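Local coordinates for protein D,D-dipeptidase/D,D-carboxypeptidase (Enterococcus faecalis, PDB 4MUQ) that is a zinc-dependent D,D-peptidase of vancomycin resistance that hydrolyses D-Ala-D-Ala and probably trims the terminal D-Ala from cell-wall precursors, at residues A[68-72]-A[123-128]; A[197-203]-A[214-218]. All coordinates share one frame; numbering follows the deposited sequence.

Interaction 1: A[68-72]-A[123-128]; sequences IVPVS and IDFIRP. With 2D8 ((2R)-3-[(R)-[(1S)-1-aminoethyl](hydroxy)phosphoryl]-2-methylpropanoic acid), chain D; LY0 ((2R)-3-[(R)-[(1R)-1-aminoethyl](hydroxy)phosphoryl]-2-methylpropanoic acid), chain C.
At the rim of the D-Ala-D-Ala pocket of this zinc peptidase, Val71 on edge strand 68-72 packs into the loop 123-128, which follows strand 113-118. With CG1 anti to the backbone N (chi1 173°), the two methyls of Val71 split their work: CG1 meets Phe125 CD1 at 4.0 Å, while CG2 touches both Ile123 CG2 and Pro128 CB, each at 4.0 Å. Two residues earlier on the strand, Val69 CG2 touches Ile123 CD1 at 3.6 Å. The Phe125 ring reaches on past Val71, its CE1 lying 4.1 Å from Ser72 CB. Val71 and Ser72 form a classic beta bulge opposite the zinc ligand Asp115, and Ser72 OG is hydrogen-bonded to Arg75, which also binds the inhibitor. Within the loop, Asp124 OD2 accepts a nearly straight hydrogen bond (166°) from Arg127 N at 3.1 Å, an Asx motif. The turn presents Ile126 O to the phosphinate's amino group: 2D8 and LY0 are superposed alternatives, diastereomers differing in where N1 points, with N1 2.7 and 2.8 Å from Ile126 O. No hydrogen bond joins the segments; apolar contact therefore holds the strand beside a loop whose carbonyl, probably polarised by a charged ammonium, receives the ligand's amino end.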
loop_
_atom_site.group_PDB
_atom_site.type_symbol
_atom_site.label_atom_id
_atom_site.label_comp_id
_atom_site.label_asym_id
_atom_site.label_seq_id
_atom_site.Cartn_x
_atom_site.Cartn_y
_atom_site.Cartn_z
ATOM N N ILE A 68 -11.541 13.279 -10.331
ATOM C CA ILE A 68 -10.767 12.048 -10.230
ATOM C C ILE A 68 -11.709 10.882 -10.030
ATOM O O ILE A 68 -12.592 10.927 -9.174
ATOM C CB ILE A 68 -9.768 12.072 -9.056
ATOM C CG1 ILE A 68 -8.712 13.155 -9.282
ATOM C CG2 ILE A 68 -9.101 10.703 -8.886
ATOM C CD1 ILE A 68 -7.818 13.414 -8.077
ATOM N N VAL A 69 -11.527 9.839 -10.828
ATOM C CA VAL A 69 -12.342 8.647 -10.670
ATOM C C VAL A 69 -11.498 7.425 -10.325
ATOM O O VAL A 69 -10.362 7.274 -10.801
ATOM C CB VAL A 69 -13.188 8.368 -11.920
ATOM C CG1 VAL A 69 -14.156 9.520 -12.176
ATOM C CG2 VAL A 69 -12.300 8.145 -13.112
ATOM N N PRO A 70 -12.046 6.557 -9.467
ATOM C CA PRO A 70 -11.381 5.285 -9.207
ATOM C C PRO A 70 -11.623 4.385 -10.406
ATOM O O PRO A 70 -12.748 4.296 -10.902
ATOM C CB PRO A 70 -12.092 4.768 -7.957
ATOM C CG PRO A 70 -13.451 5.364 -8.020
ATOM C CD PRO A 70 -13.286 6.711 -8.684
ATOM N N VAL A 71 -10.557 3.779 -10.901
ATOM C CA VAL A 71 -10.600 2.950 -12.094
ATOM C C VAL A 71 -10.551 1.472 -11.718
ATOM O O VAL A 71 -11.243 0.649 -12.318
ATOM C CB VAL A 71 -9.429 3.295 -13.064
ATOM C CG1 VAL A 71 -9.369 2.303 -14.225
ATOM C CG2 VAL A 71 -9.564 4.714 -13.585
ATOM N N SER A 72 -9.736 1.139 -10.724
ATOM C CA SER A 72 -9.612 -0.245 -10.286
ATOM C C SER A 72 -9.142 -0.262 -8.852
ATOM O O SER A 72 -8.152 0.391 -8.521
ATOM C CB SER A 72 -8.600 -0.991 -11.157
ATOM O OG SER A 72 -8.597 -2.370 -10.834
ATOM N N ILE A 123 -11.667 6.161 -20.688
ATOM C CA ILE A 123 -10.488 5.967 -19.853
ATOM C C ILE A 123 -9.870 4.601 -20.127
ATOM O O ILE A 123 -10.577 3.590 -20.126
ATOM C CB ILE A 123 -10.864 6.057 -18.359
ATOM C CG1 ILE A 123 -11.387 7.457 -18.022
ATOM C CG2 ILE A 123 -9.681 5.676 -17.473
ATOM C CD1 ILE A 123 -12.033 7.556 -16.653
ATOM N N ASP A 124 -8.563 4.565 -20.375
ATOM C CA ASP A 124 -7.892 3.289 -20.585
ATOM C C ASP A 124 -7.779 2.557 -19.258
ATOM O O ASP A 124 -7.177 3.055 -18.309
ATOM C CB ASP A 124 -6.513 3.465 -21.220
ATOM C CG ASP A 124 -6.002 2.184 -21.854
ATOM O OD1 ASP A 124 -6.050 2.072 -23.101
ATOM O OD2 ASP A 124 -5.575 1.283 -21.099
ATOM N N PHE A 125 -8.384 1.377 -19.199
ATOM C CA PHE A 125 -8.431 0.594 -17.972
ATOM C C PHE A 125 -7.051 0.155 -17.480
ATOM O O PHE A 125 -6.783 0.181 -16.276
ATOM C CB PHE A 125 -9.326 -0.629 -18.168
ATOM C CG PHE A 125 -9.362 -1.545 -16.979
ATOM C CD1 PHE A 125 -10.158 -1.242 -15.884
ATOM C CD2 PHE A 125 -8.600 -2.706 -16.953
ATOM C CE1 PHE A 125 -10.195 -2.080 -14.782
ATOM C CE2 PHE A 125 -8.628 -3.547 -15.855
ATOM C CZ PHE A 125 -9.431 -3.235 -14.769
ATOM N N ILE A 126 -6.187 -0.256 -18.406
ATOM C CA ILE A 126 -4.853 -0.748 -18.055
ATOM C C ILE A 126 -3.889 0.396 -17.724
ATOM O O ILE A 126 -3.113 0.315 -16.773
ATOM C CB ILE A 126 -4.270 -1.683 -19.158
ATOM C CG1 ILE A 126 -4.685 -3.135 -18.891
ATOM C CG2 ILE A 126 -2.745 -1.564 -19.257
ATOM C CD1 ILE A 126 -3.799 -4.166 -19.566
ATOM N N ARG A 127 -3.959 1.473 -18.496
ATOM C CA ARG A 127 -3.103 2.630 -18.250
ATOM C C ARG A 127 -3.866 3.947 -18.285
ATOM O O ARG A 127 -3.806 4.704 -19.250
ATOM C CB ARG A 127 -1.831 2.650 -19.124
ATOM C CG ARG A 127 -1.902 2.378 -20.629
ATOM C CD ARG A 127 -2.331 3.567 -21.522
ATOM N NE ARG A 127 -1.618 4.872 -21.554
ATOM C CZ ARG A 127 -0.517 5.279 -20.909
ATOM N NH1 ARG A 127 0.172 4.525 -20.074
ATOM N NH2 ARG A 127 -0.091 6.516 -21.127
ATOM N N PRO A 128 -4.600 4.231 -17.193
ATOM C CA PRO A 128 -5.424 5.446 -17.106
ATOM C C PRO A 128 -4.606 6.726 -16.983
ATOM O O PRO A 128 -3.486 6.696 -16.464
ATOM C CB PRO A 128 -6.246 5.225 -15.830
ATOM C CG PRO A 128 -5.458 4.262 -15.023
ATOM C CD PRO A 128 -4.734 3.378 -15.995
HETATM C C4 2D8 D . -0.439 -3.023 -12.657
HETATM C C5 2D8 D . -0.077 -3.581 -11.318
HETATM C C6 2D8 D . -0.916 -4.815 -11.024
HETATM C C7 2D8 D . 1.410 -3.887 -11.320
HETATM N N1 2D8 D . -3.645 -1.055 -14.449
HETATM P P 2D8 D . -1.941 -2.005 -12.663
HETATM C C1 2D8 D . -2.982 -3.393 -14.643
HETATM C C2 2D8 D . -2.572 -1.961 -14.364
HETATM O O31 2D8 D . -2.964 -2.664 -11.709
HETATM O O32 2D8 D . -1.727 -0.543 -12.155
HETATM O O61 2D8 D . -1.195 -5.023 -9.855
HETATM O O62 2D8 D . -1.239 -5.553 -11.940
HETATM P P LY0 C . -1.949 -2.006 -12.665
HETATM C C1 LY0 C . -2.980 -3.422 -14.624
HETATM N N1 LY0 C . -1.737 -1.553 -15.282
HETATM C C2 LY0 C . -2.687 -1.966 -14.326
HETATM C C4 LY0 C . -0.446 -3.025 -12.665
HETATM C C5 LY0 C . -0.079 -3.581 -11.322
HETATM C C6 LY0 C . -0.916 -4.815 -11.025
HETATM C C7 LY0 C . 1.409 -3.885 -11.322
HETATM O O31 LY0 C . -2.958 -2.656 -11.691
HETATM O O32 LY0 C . -1.726 -0.546 -12.154
HETATM O O61 LY0 C . -1.195 -5.022 -9.855
HETATM O O62 LY0 C . -1.239 -5.553 -11.940
#

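Interaction 2: A[197-203]-A[214-218]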
loop_
_atom_site.group_PDB
_atom_site.type_symbol
_atom_site.label_atom_id
_atom_site.label_comp_id
_atom_site.label_asym_id
_atom_site.label_seq_id
_atom_site.Cartn_x
_atom_site.Cartn_y
_atom_site.Cartn_z
ATOM N N TYR A 197 16.135 -0.935 12.160
ATOM C CA TYR A 197 15.623 -0.408 13.422
ATOM C C TYR A 197 14.886 -1.479 14.223
ATOM O O TYR A 197 13.706 -1.735 13.997
ATOM C CB TYR A 197 14.701 0.785 13.162
ATOM C CG TYR A 197 15.409 1.960 12.532
ATOM C CD1 TYR A 197 16.057 2.907 13.316
ATOM C CD2 TYR A 197 15.450 2.114 11.156
ATOM C CE1 TYR A 197 16.716 3.975 12.746
ATOM C CE2 TYR A 197 16.117 3.176 10.580
ATOM C CZ TYR A 197 16.736 4.108 11.380
ATOM O OH TYR A 197 17.393 5.169 10.803
ATOM N N LEU A 198 15.586 -2.107 15.159
ATOM C CA LEU A 198 14.987 -3.138 16.002
ATOM C C LEU A 198 14.417 -2.503 17.265
ATOM O O LEU A 198 14.491 -1.290 17.435
ATOM C CB LEU A 198 16.028 -4.190 16.359
ATOM C CG LEU A 198 16.788 -4.690 15.134
ATOM C CD1 LEU A 198 17.889 -5.640 15.546
ATOM C CD2 LEU A 198 15.828 -5.371 14.183
ATOM N N GLU A 199 13.845 -3.311 18.151
ATOM C CA GLU A 199 13.175 -2.754 19.325
ATOM C C GLU A 199 14.107 -1.939 20.215
ATOM O O GLU A 199 13.680 -0.991 20.879
ATOM C CB GLU A 199 12.501 -3.849 20.142
ATOM C CG GLU A 199 11.649 -3.310 21.274
ATOM C CD GLU A 199 11.031 -4.409 22.097
ATOM O OE1 GLU A 199 11.108 -5.576 21.661
ATOM O OE2 GLU A 199 10.472 -4.106 23.172
ATOM N N ASP A 200 15.385 -2.295 20.209
ATOM C CA ASP A 200 16.348 -1.599 21.051
ATOM C C ASP A 200 17.026 -0.434 20.331
ATOM O O ASP A 200 17.864 0.256 20.907
ATOM C CB ASP A 200 17.361 -2.581 21.638
ATOM C CG ASP A 200 16.727 -3.544 22.630
ATOM O OD1 ASP A 200 15.724 -3.163 23.271
ATOM O OD2 ASP A 200 17.229 -4.681 22.768
ATOM N N ASN A 201 16.654 -0.218 19.072
ATOM C CA ASN A 201 16.998 1.017 18.370
ATOM C C ASN A 201 15.872 1.411 17.415
ATOM O O ASN A 201 15.993 1.327 16.191
ATOM C CB ASN A 201 18.366 0.940 17.668
ATOM C CG ASN A 201 18.393 -0.049 16.510
ATOM O OD1 ASN A 201 17.950 -1.192 16.635
ATOM N ND2 ASN A 201 18.910 0.398 15.367
ATOM N N LYS A 202 14.755 1.826 18.005
ATOM C CA LYS A 202 13.556 2.167 17.250
ATOM C C LYS A 202 13.770 3.383 16.359
ATOM O O LYS A 202 14.613 4.236 16.643
ATOM C CB LYS A 202 12.400 2.443 18.209
ATOM C CG LYS A 202 12.029 1.281 19.112
ATOM C CD LYS A 202 10.791 1.614 19.947
ATOM C CE LYS A 202 10.406 0.462 20.866
ATOM N NZ LYS A 202 10.998 0.593 22.218
ATOM N N TYR A 203 13.000 3.451 15.279
ATOM C CA TYR A 203 12.960 4.637 14.429
ATOM C C TYR A 203 12.010 5.651 15.055
ATOM O O TYR A 203 10.910 5.294 15.480
ATOM C CB TYR A 203 12.483 4.275 13.011
ATOM C CG TYR A 203 12.446 5.461 12.065
ATOM C CD1 TYR A 203 13.566 5.814 11.317
ATOM C CD2 TYR A 203 11.304 6.242 11.940
ATOM C CE1 TYR A 203 13.541 6.899 10.460
ATOM C CE2 TYR A 203 11.272 7.339 11.086
ATOM C CZ TYR A 203 12.388 7.654 10.348
ATOM O OH TYR A 203 12.359 8.742 9.503
ATOM N N GLU A 214 6.965 5.884 17.115
ATOM C CA GLU A 214 8.128 5.017 16.985
ATOM C C GLU A 214 7.790 3.811 16.136
ATOM O O GLU A 214 6.671 3.289 16.196
ATOM C CB GLU A 214 8.630 4.561 18.351
ATOM C CG GLU A 214 9.288 5.661 19.156
ATOM C CD GLU A 214 9.962 5.134 20.403
ATOM O OE1 GLU A 214 9.243 4.717 21.332
ATOM O OE2 GLU A 214 11.212 5.134 20.447
ATOM N N ILE A 215 8.754 3.379 15.330
ATOM C CA ILE A 215 8.572 2.247 14.428
ATOM C C ILE A 215 9.769 1.314 14.561
ATOM O O ILE A 215 10.918 1.769 14.648
ATOM C CB ILE A 215 8.489 2.720 12.979
ATOM C CG1 ILE A 215 7.348 3.719 12.818
ATOM C CG2 ILE A 215 8.249 1.549 12.038
ATOM C CD1 ILE A 215 7.348 4.407 11.486
ATOM N N TYR A 216 9.508 0.011 14.598
ATOM C CA TYR A 216 10.601 -0.954 14.649
ATOM C C TYR A 216 10.228 -2.285 14.016
ATOM O O TYR A 216 9.048 -2.617 13.862
ATOM C CB TYR A 216 11.147 -1.138 16.079
ATOM C CG TYR A 216 10.167 -1.669 17.104
ATOM C CD1 TYR A 216 10.162 -3.016 17.456
ATOM C CD2 TYR A 216 9.265 -0.821 17.735
ATOM C CE1 TYR A 216 9.281 -3.501 18.403
ATOM C CE2 TYR A 216 8.380 -1.298 18.684
ATOM C CZ TYR A 216 8.393 -2.641 19.011
ATOM O OH TYR A 216 7.515 -3.123 19.956
ATOM N N TYR A 217 11.259 -3.032 13.640
ATOM C CA TYR A 217 11.108 -4.330 13.008
ATOM C C TYR A 217 11.348 -5.438 14.022
ATOM O O TYR A 217 12.211 -5.314 14.890
ATOM C CB TYR A 217 12.113 -4.450 11.863
ATOM C CG TYR A 217 12.213 -5.832 11.263
ATOM C CD1 TYR A 217 11.250 -6.298 10.372
ATOM C CD2 TYR A 217 13.275 -6.665 11.577
ATOM C CE1 TYR A 217 11.349 -7.556 9.822
ATOM C CE2 TYR A 217 13.376 -7.924 11.031
ATOM C CZ TYR A 217 12.407 -8.363 10.151
ATOM O OH TYR A 217 12.517 -9.622 9.607
ATOM N N VAL A 218 10.566 -6.510 13.909
ATOM C CA VAL A 218 10.720 -7.700 14.732
ATOM C C VAL A 218 10.770 -8.910 13.807
ATOM O O VAL A 218 9.802 -9.190 13.107
ATOM C CB VAL A 218 9.534 -7.870 15.707
ATOM C CG1 VAL A 218 9.699 -9.137 16.536
ATOM C CG2 VAL A 218 9.401 -6.657 16.615
HETATM O O HOH W 1 13.205 -6.169 17.304
#
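A chi1 of 62° sets Tyr216 CG between its backbone N and carbonyl carbon, and with CG of Glu199 anti to the backbone N (chi1 -173°) the two side chains extend in the same direction, flank to flank. The contact forms the edge of an antiparallel four-stranded sheet, where the loop 197-203 leads into strand 203-205 beside strand 213-219. Glu199 CG lies over one face of the Tyr216 ring, a CH-pi contact 4.2 Å from its centroid, while the Glu199 carboxylate goes on to a salt bridge with Lys228. The Lys202 chain runs alongside the same ring, CE 3.5 Å from Tyr216 CE2. Its CD packs against the carboxylate of Glu214, whose salt bridge is made with Arg251. Tyr203 and Ile215 are a hydrogen-bonded antiparallel pair: Tyr203 N gives to Ile215 O at 2.7 Å, and Ile215 N to Tyr203 O at 2.9 Å. Toward the start of the loop, Tyr217 N gives a nearly straight hydrogen bond (168°) to Tyr197 O at 2.8 Å. Between these links the loop bulges from the strand, closed by Asn201, whose N gives to Leu198 O and whose OD1 accepts from Leu198 N, the donor lying above the carbonyl plane. Leu198 CD2 meets the edge of the Tyr217 ring. Beside it a water accepts from Glu199 N at 3.0 Å and donates to Tyr217 O at 2.7 Å.

In the fold
The two contacts follow one another along the chain, interaction 1 being complete well before residue 197. Their centres lie 38 Å apart on opposite sides of the chain's centre, and their nearest atoms are about 26 Å from each other. Each involves an outermost strand of a different four-stranded antiparallel sheet: strand 68-72 in the sheet that carries zinc ligand Asp115, and strand 203-205, entered from the loop 197-203, in the C-terminal sheet. Helices 176-183 and 187-194 come between the two sheets in sequence. Interaction 1 thus belongs to the peptidase core and its ligand pocket, whereas interaction 2 joins a loop to a sheet edge away from the zinc and ligand site.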